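Local coordinates for alanine racemase (Acinetobacter baumannii, PDB 4QHR), which belongs to the alanine racemase family, pairing an N-terminal TIM-barrel domain with a C-terminal domain rich in beta strands, at residues A12-L17 with L46-A51. Residues are numbered along the deposited sequence; the frame is centred on the assembly and turned at random.
Sequences ALQYNL and LAALNA
The methyl group of Ala-48 packs on the side chain of Leu-13, against both its base and one branch tip. CB of Ala-48 lies 3.7 Å from CB of Leu-13 and equally close to its CD1, so the leucine holds the methyl from two of its carbons. A side chain as short as alanine suits this place, for the backbones are near: the CA atoms of Gln-14 and Ala-48 are only 5.5 Å apart. Next along the loop, Leu-49 sends its CD2 methyl between successive turns of the helix, 4.0 Å from CB of Leu-17 and 3.8 Å from O of Leu-13. That carbonyl already accepts the helical bond from N of Leu-17, and the methyl simply packs against it. In Leu-17, CG stands anti to the backbone N (chi1 179°), and with chi2 at 52° the CD2 branch comes within 3.9 Å of both CA and O of Leu-49. The three buried leucines suit the junction of helix, loop and sheet, their branched apolar side chains packing on several neighbours at once. A type I turn from Ala-47 to Asn-50 bends the loop here, with N of Asn-50 bonded to O of Ala-47.

The exposed side buries less surface. Gln-14 nevertheless makes one close touch there, its CG 3.3 Å from O of Ala-48; a glutamine suits an exposed place, apolar near the backbone and polar at its end. Ala-51, short and also exposed, is the loose part, its CB 4.2 Å from CD2 of Leu-17.

Beneath this apolar seam runs the parallel sheet of the barrel: Leu-17 rests on Ile-29 and Ser-31 of strand 28-32, and Leu-49 on Phe-55 of strand 54-57. Helix 10-23 is thereby packed against the loop that links helix 42-45 to strand 54-57, on the outside of the barrel.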
loop_
_atom_site.group_PDB
_atom_site.type_symbol
_atom_site.label_atom_id
_atom_site.label_comp_id
_atom_site.label_asym_id
_atom_site.label_seq_id
_atom_site.Cartn_x
_atom_site.Cartn_y
_atom_site.Cartn_z
ATOM N N ALA A 12 -2.932 23.699 3.139
ATOM C CA ALA A 12 -3.530 23.272 1.895
ATOM C C ALA A 12 -4.863 22.621 2.170
ATOM O O ALA A 12 -5.807 22.854 1.438
ATOM C CB ALA A 12 -2.576 22.327 1.174
ATOM N N LEU A 13 -4.950 21.754 3.186
ATOM C CA LEU A 13 -6.246 21.178 3.563
ATOM C C LEU A 13 -7.289 22.261 3.842
ATOM O O LEU A 13 -8.425 22.137 3.395
ATOM C CB LEU A 13 -6.169 20.306 4.815
ATOM C CG LEU A 13 -5.536 18.949 4.649
ATOM C CD1 LEU A 13 -5.067 18.412 5.994
ATOM C CD2 LEU A 13 -6.546 17.990 4.036
ATOM N N GLN A 14 -6.900 23.299 4.588
ATOM C CA GLN A 14 -7.840 24.394 4.903
ATOM C C GLN A 14 -8.257 25.094 3.644
ATOM O O GLN A 14 -9.390 25.483 3.468
ATOM C CB GLN A 14 -7.246 25.442 5.852
ATOM C CG GLN A 14 -6.888 24.884 7.195
ATOM C CD GLN A 14 -6.232 25.902 8.115
ATOM O OE1 GLN A 14 -5.332 26.641 7.731
ATOM N NE2 GLN A 14 -6.674 25.915 9.354
ATOM N N TYR A 15 -7.313 25.293 2.766
ATOM C CA TYR A 15 -7.593 25.991 1.517
ATOM C C TYR A 15 -8.616 25.232 0.628
ATOM O O TYR A 15 -9.512 25.822 0.025
ATOM C CB TYR A 15 -6.267 26.179 0.762
ATOM C CG TYR A 15 -6.382 26.941 -0.496
ATOM C CD1 TYR A 15 -6.712 26.304 -1.699
ATOM C CD2 TYR A 15 -6.169 28.315 -0.509
ATOM C CE1 TYR A 15 -6.816 27.035 -2.873
ATOM C CE2 TYR A 15 -6.258 29.029 -1.679
ATOM C CZ TYR A 15 -6.581 28.392 -2.849
ATOM O OH TYR A 15 -6.668 29.112 -4.010
ATOM N N ASN A 16 -8.426 23.925 0.521
ATOM C CA ASN A 16 -9.289 23.103 -0.329
ATOM C C ASN A 16 -10.660 22.988 0.287
ATOM O O ASN A 16 -11.655 22.961 -0.417
ATOM C CB ASN A 16 -8.641 21.728 -0.453
ATOM C CG ASN A 16 -7.294 21.774 -1.134
ATOM O OD1 ASN A 16 -7.016 22.691 -1.938
ATOM N ND2 ASN A 16 -6.464 20.782 -0.863
ATOM N N LEU A 17 -10.731 22.929 1.620
ATOM C CA LEU A 17 -12.044 22.941 2.291
ATOM C C LEU A 17 -12.770 24.265 1.977
ATOM O O LEU A 17 -13.994 24.276 1.721
ATOM C CB LEU A 17 -11.901 22.741 3.787
ATOM C CG LEU A 17 -13.204 22.751 4.591
ATOM C CD1 LEU A 17 -14.257 21.801 4.064
ATOM C CD2 LEU A 17 -12.933 22.464 6.043
ATOM N N LEU A 46 -7.854 16.289 10.762
ATOM C CA LEU A 46 -9.133 16.691 11.369
ATOM C C LEU A 46 -9.064 18.156 11.831
ATOM O O LEU A 46 -10.003 18.921 11.578
ATOM C CB LEU A 46 -9.520 15.791 12.525
ATOM C CG LEU A 46 -9.776 14.315 12.227
ATOM C CD1 LEU A 46 -10.086 13.530 13.502
ATOM C CD2 LEU A 46 -10.911 14.156 11.229
ATOM N N ALA A 47 -7.967 18.551 12.491
ATOM C CA ALA A 47 -7.842 19.950 12.970
ATOM C C ALA A 47 -7.901 20.889 11.796
ATOM O O ALA A 47 -8.636 21.859 11.818
ATOM C CB ALA A 47 -6.555 20.155 13.764
ATOM N N ALA A 48 -7.148 20.584 10.736
ATOM C CA ALA A 48 -7.176 21.437 9.523
ATOM C C ALA A 48 -8.555 21.510 8.885
ATOM O O ALA A 48 -8.869 22.487 8.186
ATOM C CB ALA A 48 -6.195 20.949 8.493
ATOM N N LEU A 49 -9.338 20.468 9.068
ATOM C CA LEU A 49 -10.693 20.391 8.490
ATOM C C LEU A 49 -11.816 20.682 9.555
ATOM O O LEU A 49 -12.986 20.392 9.328
ATOM C CB LEU A 49 -10.906 19.012 7.852
ATOM C CG LEU A 49 -9.964 18.631 6.703
ATOM C CD1 LEU A 49 -10.143 17.160 6.344
ATOM C CD2 LEU A 49 -10.252 19.517 5.494
ATOM N N ASN A 50 -11.448 21.284 10.677
ATOM C CA ASN A 50 -12.408 21.498 11.758
ATOM C C ASN A 50 -13.601 22.381 11.444
ATOM O O ASN A 50 -14.614 22.309 12.138
ATOM C CB ASN A 50 -11.716 21.940 13.055
ATOM C CG ASN A 50 -11.158 23.310 12.989
ATOM O OD1 ASN A 50 -11.612 24.158 12.238
ATOM N ND2 ASN A 50 -10.135 23.552 13.777
ATOM N N ALA A 51 -13.507 23.201 10.419
ATOM C CA ALA A 51 -14.658 23.977 9.974
ATOM C C ALA A 51 -15.725 23.148 9.268
ATOM O O ALA A 51 -16.759 23.678 8.941
ATOM C CB ALA A 51 -14.230 25.071 9.064
#